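Local atomic coordinates of putative exported protein (Bordetella pertussis Tohama I, PDB entry 2PFZ), a protein that binds pyroglutamic acid as the extracytoplasmic solute receptor of a tripartite ATP-independent periplasmic (TRAP) transport system, to which it probably delivers this ligand. Residues A[135-147]-A[172-184]. Sequence-based numbering, arbitrary orientation.
Sequences DMKGLKWRAYSPV and ATGVIDSYMSSGS. With PCA (pyroglutamic acid), chain B.
Strands 140-143 and 178-181 run parallel, their axes 4.6 Å apart at closest and 31° askew. They are neighbours in the mixed sheet of a DctP-type periplasmic binding protein, and their C-terminal ends open into the pyroglutamic acid pocket. Arg142 N donates to Ser178 O (2.9 Å), and Asp177 N to Lys140 O (2.8 Å). The Asp177 carboxylate sits against Lys140 N and CB; OD1 takes a weak, bent bond from Lys140 N and a sounder one from Ser178 OG, nearly along the C-O axis. The Lys140 chain crosses Asp177 at about a right angle, bends at chi3 (-82°), and brings NZ to Gly174 O (3.0 Å), in the Schellman motif ending helix 167-172. Further along, Met180 crosses Trp141 obliquely, CG 3.5 Å from CZ2, with SD at the six-membered ring's edge, a Met-aromatic contact. A water donates to Arg142 O and Met180 O where the strands splay and weakly accepts from Trp141 NE1. The Arg142 guanidinium, nearly perpendicular to the Tyr179 ring, is held at NE by Val162 O and grips the ligand carboxylate through NH1 and NH2. Tyr144 lays one ring face over ligand CB, while Ser181 OG donates to ligand OXT (2.7 Å) and Ser182 OG to ligand OE (2.7 Å).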
loop_
_atom_site.group_PDB
_atom_site.type_symbol
_atom_site.label_atom_id
_atom_site.label_comp_id
_atom_site.label_asym_id
_atom_site.label_seq_id
_atom_site.Cartn_x
_atom_site.Cartn_y
_atom_site.Cartn_z
ATOM N N ASP A 135 11.676 -23.022 -0.605
ATOM C CA ASP A 135 11.470 -22.994 -2.058
ATOM C C ASP A 135 11.654 -21.587 -2.647
ATOM O O ASP A 135 11.581 -21.410 -3.858
ATOM C CB ASP A 135 10.076 -23.507 -2.435
ATOM C CG ASP A 135 9.890 -24.992 -2.151
ATOM O OD1 ASP A 135 10.872 -25.754 -2.206
ATOM O OD2 ASP A 135 8.749 -25.397 -1.892
ATOM N N MET A 136 11.867 -20.592 -1.784
ATOM C CA MET A 136 12.016 -19.212 -2.250
ATOM C C MET A 136 13.463 -18.704 -2.318
ATOM O O MET A 136 13.730 -17.613 -2.850
ATOM C CB MET A 136 11.155 -18.291 -1.397
ATOM C CG MET A 136 9.680 -18.469 -1.689
ATOM S SD MET A 136 8.670 -17.205 -0.884
ATOM C CE MET A 136 8.775 -17.791 0.745
ATOM N N LYS A 137 14.389 -19.507 -1.800
ATOM C CA LYS A 137 15.802 -19.164 -1.811
ATOM C C LYS A 137 16.280 -18.939 -3.245
ATOM O O LYS A 137 16.043 -19.770 -4.138
ATOM C CB LYS A 137 16.636 -20.241 -1.090
ATOM C CG LYS A 137 17.979 -19.720 -0.557
ATOM C CD LYS A 137 18.761 -20.794 0.186
ATOM C CE LYS A 137 19.800 -21.427 -0.722
ATOM N NZ LYS A 137 20.871 -20.456 -1.139
ATOM N N GLY A 138 16.918 -17.799 -3.475
ATOM C CA GLY A 138 17.481 -17.501 -4.789
ATOM C C GLY A 138 16.528 -16.901 -5.808
ATOM O O GLY A 138 16.910 -16.663 -6.954
ATOM N N LEU A 139 15.285 -16.634 -5.406
ATOM C CA LEU A 139 14.332 -15.970 -6.299
ATOM C C LEU A 139 14.893 -14.594 -6.704
ATOM O O LEU A 139 15.525 -13.945 -5.882
ATOM C CB LEU A 139 12.949 -15.842 -5.612
ATOM C CG LEU A 139 11.967 -17.026 -5.754
ATOM C CD1 LEU A 139 10.701 -16.809 -4.937
ATOM C CD2 LEU A 139 11.626 -17.245 -7.241
ATOM N N LYS A 140 14.685 -14.197 -7.964
ATOM C CA LYS A 140 15.027 -12.860 -8.466
ATOM C C LYS A 140 13.830 -11.959 -8.164
ATOM O O LYS A 140 12.936 -11.807 -8.984
ATOM C CB LYS A 140 15.285 -12.861 -9.985
ATOM C CG LYS A 140 16.509 -13.656 -10.457
ATOM C CD LYS A 140 16.839 -13.337 -11.928
ATOM C CE LYS A 140 15.971 -14.133 -12.901
ATOM N NZ LYS A 140 16.193 -13.723 -14.322
ATOM N N TRP A 141 13.829 -11.373 -6.978
ATOM C CA TRP A 141 12.624 -10.806 -6.380
ATOM C C TRP A 141 12.517 -9.306 -6.645
ATOM O O TRP A 141 13.506 -8.595 -6.534
ATOM C CB TRP A 141 12.731 -11.056 -4.888
ATOM C CG TRP A 141 11.581 -10.704 -4.003
ATOM C CD1 TRP A 141 11.221 -9.454 -3.584
ATOM C CD2 TRP A 141 10.734 -11.628 -3.299
ATOM N NE1 TRP A 141 10.162 -9.542 -2.692
ATOM C CE2 TRP A 141 9.863 -10.862 -2.484
ATOM C CE3 TRP A 141 10.633 -13.037 -3.272
ATOM C CZ2 TRP A 141 8.872 -11.448 -1.669
ATOM C CZ3 TRP A 141 9.640 -13.636 -2.453
ATOM C CH2 TRP A 141 8.779 -12.833 -1.656
ATOM N N ARG A 142 11.329 -8.852 -7.006
ATOM C CA ARG A 142 11.035 -7.429 -7.117
ATOM C C ARG A 142 10.422 -6.926 -5.805
ATOM O O ARG A 142 9.336 -7.364 -5.393
ATOM C CB ARG A 142 10.105 -7.172 -8.299
ATOM C CG ARG A 142 9.581 -5.711 -8.420
ATOM C CD ARG A 142 8.170 -5.558 -7.796
ATOM N NE ARG A 142 7.656 -4.183 -7.851
ATOM C CZ ARG A 142 6.407 -3.848 -7.527
ATOM N NH1 ARG A 142 5.527 -4.792 -7.159
ATOM N NH2 ARG A 142 6.036 -2.569 -7.589
ATOM N N ALA A 143 11.129 -6.011 -5.153
ATOM C CA ALA A 143 10.603 -5.359 -3.965
ATOM C C ALA A 143 9.888 -4.104 -4.419
ATOM O O ALA A 143 10.197 -3.554 -5.471
ATOM C CB ALA A 143 11.723 -5.006 -2.994
ATOM N N TYR A 144 8.907 -3.672 -3.630
ATOM C CA TYR A 144 8.265 -2.376 -3.840
ATOM C C TYR A 144 8.428 -1.485 -2.600
ATOM O O TYR A 144 7.917 -0.361 -2.554
ATOM C CB TYR A 144 6.782 -2.579 -4.228
ATOM C CG TYR A 144 5.876 -3.209 -3.175
ATOM C CD1 TYR A 144 5.328 -4.484 -3.370
ATOM C CD2 TYR A 144 5.567 -2.531 -1.983
ATOM C CE1 TYR A 144 4.493 -5.063 -2.409
ATOM C CE2 TYR A 144 4.730 -3.096 -1.010
ATOM C CZ TYR A 144 4.188 -4.373 -1.243
ATOM O OH TYR A 144 3.347 -4.953 -0.322
ATOM N N SER A 145 9.175 -1.957 -1.604
ATOM C CA SER A 145 9.345 -1.200 -0.371
ATOM C C SER A 145 10.549 -1.747 0.381
ATOM O O SER A 145 10.967 -2.882 0.109
ATOM C CB SER A 145 8.108 -1.384 0.497
ATOM O OG SER A 145 8.068 -2.696 1.039
ATOM N N PRO A 146 11.089 -0.977 1.355
ATOM C CA PRO A 146 12.142 -1.522 2.247
ATOM C C PRO A 146 11.709 -2.807 2.948
ATOM O O PRO A 146 12.535 -3.702 3.210
ATOM C CB PRO A 146 12.301 -0.424 3.293
ATOM C CG PRO A 146 11.967 0.840 2.523
ATOM C CD PRO A 146 10.793 0.434 1.680
ATOM N N VAL A 147 10.417 -2.906 3.269
ATOM C CA VAL A 147 9.956 -3.997 4.135
ATOM C C VAL A 147 9.885 -5.281 3.304
ATOM O O VAL A 147 10.186 -6.379 3.750
ATOM C CB VAL A 147 8.604 -3.615 4.831
ATOM C CG1 VAL A 147 7.567 -3.390 3.819
ATOM C CG2 VAL A 147 8.140 -4.715 5.849
ATOM N N ALA A 172 9.598 -7.736 -18.456
ATOM C CA ALA A 172 9.791 -7.946 -19.891
ATOM C C ALA A 172 11.262 -8.115 -20.246
ATOM O O ALA A 172 11.590 -8.787 -21.227
ATOM C CB ALA A 172 9.179 -6.809 -20.681
ATOM N N THR A 173 12.144 -7.520 -19.448
ATOM C CA THR A 173 13.586 -7.654 -19.664
ATOM C C THR A 173 14.237 -8.705 -18.754
ATOM O O THR A 173 15.431 -8.989 -18.880
ATOM C CB THR A 173 14.310 -6.307 -19.478
ATOM O OG1 THR A 173 14.189 -5.881 -18.111
ATOM C CG2 THR A 173 13.735 -5.245 -20.416
ATOM N N GLY A 174 13.463 -9.269 -17.830
ATOM C CA GLY A 174 13.926 -10.410 -17.027
ATOM C C GLY A 174 14.817 -10.088 -15.842
ATOM O O GLY A 174 15.524 -10.971 -15.318
ATOM N N VAL A 175 14.775 -8.840 -15.387
ATOM C CA VAL A 175 15.542 -8.452 -14.206
ATOM C C VAL A 175 15.001 -9.133 -12.947
ATOM O O VAL A 175 15.754 -9.401 -11.998
ATOM C CB VAL A 175 15.560 -6.902 -14.026
ATOM C CG1 VAL A 175 16.325 -6.512 -12.784
ATOM C CG2 VAL A 175 16.173 -6.218 -15.270
ATOM N N ILE A 176 13.691 -9.396 -12.936
ATOM C CA ILE A 176 13.009 -10.059 -11.813
ATOM C C ILE A 176 12.038 -11.124 -12.326
ATOM O O ILE A 176 11.437 -10.949 -13.385
ATOM C CB ILE A 176 12.258 -9.029 -10.894
ATOM C CG1 ILE A 176 11.096 -8.323 -11.631
ATOM C CG2 ILE A 176 13.233 -8.038 -10.282
ATOM C CD1 ILE A 176 9.699 -9.009 -11.432
ATOM N N ASP A 177 11.885 -12.212 -11.568
ATOM C CA ASP A 177 11.077 -13.377 -11.979
ATOM C C ASP A 177 9.923 -13.677 -11.013
ATOM O O ASP A 177 9.137 -14.628 -11.219
ATOM C CB ASP A 177 11.967 -14.641 -12.110
ATOM C CG ASP A 177 12.736 -14.987 -10.816
ATOM O OD1 ASP A 177 12.352 -14.546 -9.716
ATOM O OD2 ASP A 177 13.747 -15.735 -10.875
ATOM N N SER A 178 9.863 -12.888 -9.939
ATOM C CA SER A 178 8.976 -13.141 -8.810
ATOM C C SER A 178 8.825 -11.850 -8.006
ATOM O O SER A 178 9.678 -10.970 -8.077
ATOM C CB SER A 178 9.562 -14.223 -7.896
ATOM O OG SER A 178 10.783 -13.784 -7.298
ATOM N N TYR A 179 7.731 -11.769 -7.254
ATOM C CA TYR A 179 7.480 -10.715 -6.286
ATOM C C TYR A 179 6.231 -10.954 -5.425
ATOM O O TYR A 179 5.376 -11.757 -5.764
ATOM C CB TYR A 179 7.412 -9.336 -6.951
ATOM C CG TYR A 179 6.245 -9.052 -7.854
ATOM C CD1 TYR A 179 6.235 -9.505 -9.175
ATOM C CD2 TYR A 179 5.169 -8.257 -7.419
ATOM C CE1 TYR A 179 5.168 -9.220 -10.021
ATOM C CE2 TYR A 179 4.096 -7.990 -8.254
ATOM C CZ TYR A 179 4.101 -8.467 -9.563
ATOM O OH TYR A 179 3.053 -8.179 -10.431
ATOM N N MET A 180 6.132 -10.234 -4.312
ATOM C CA MET A 180 4.866 -10.173 -3.578
ATOM C C MET A 180 4.137 -8.864 -3.838
ATOM O O MET A 180 4.763 -7.809 -3.904
ATOM C CB MET A 180 5.036 -10.439 -2.096
ATOM C CG MET A 180 5.434 -11.894 -1.813
ATOM S SD MET A 180 5.583 -12.278 -0.070
ATOM C CE MET A 180 3.858 -12.401 0.396
ATOM N N SER A 181 2.833 -8.988 -4.094
ATOM C CA SER A 181 1.922 -7.862 -4.363
ATOM C C SER A 181 0.488 -8.406 -4.415
ATOM O O SER A 181 0.233 -9.552 -4.027
ATOM C CB SER A 181 2.238 -7.185 -5.696
ATOM O OG SER A 181 1.542 -5.949 -5.816
ATOM N N SER A 182 -0.435 -7.572 -4.907
ATOM C CA SER A 182 -1.850 -7.883 -4.964
ATOM C C SER A 182 -2.202 -8.434 -6.352
ATOM O O SER A 182 -1.422 -8.296 -7.291
ATOM C CB SER A 182 -2.658 -6.622 -4.698
ATOM O OG SER A 182 -2.259 -5.577 -5.579
ATOM N N GLY A 183 -3.362 -9.081 -6.464
ATOM C CA GLY A 183 -3.916 -9.442 -7.767
ATOM C C GLY A 183 -4.104 -8.207 -8.635
ATOM O O GLY A 183 -3.935 -8.275 -9.860
ATOM N N SER A 184 -4.493 -7.101 -7.992
ATOM C CA SER A 184 -4.618 -5.776 -8.619
ATOM C C SER A 184 -3.392 -5.438 -9.472
ATOM O O SER A 184 -3.496 -5.296 -10.691
ATOM C CB SER A 184 -4.835 -4.706 -7.540
ATOM O OG SER A 184 -4.690 -3.380 -8.055
HETATM N N PCA B . 0.713 -3.170 -5.315
HETATM C CA PCA B . 1.707 -2.105 -5.080
HETATM C CB PCA B . 2.006 -1.955 -3.588
HETATM C CG PCA B . 1.180 -3.013 -2.883
HETATM C CD PCA B . 0.395 -3.652 -3.991
HETATM O OE PCA B . -0.490 -4.499 -3.795
HETATM C C PCA B . 2.984 -2.545 -5.759
HETATM O O PCA B . 3.893 -1.745 -6.017
HETATM O OXT PCA B . 3.110 -3.743 -6.060
HETATM O O HOH W 1 7.560 -7.847 -3.290
#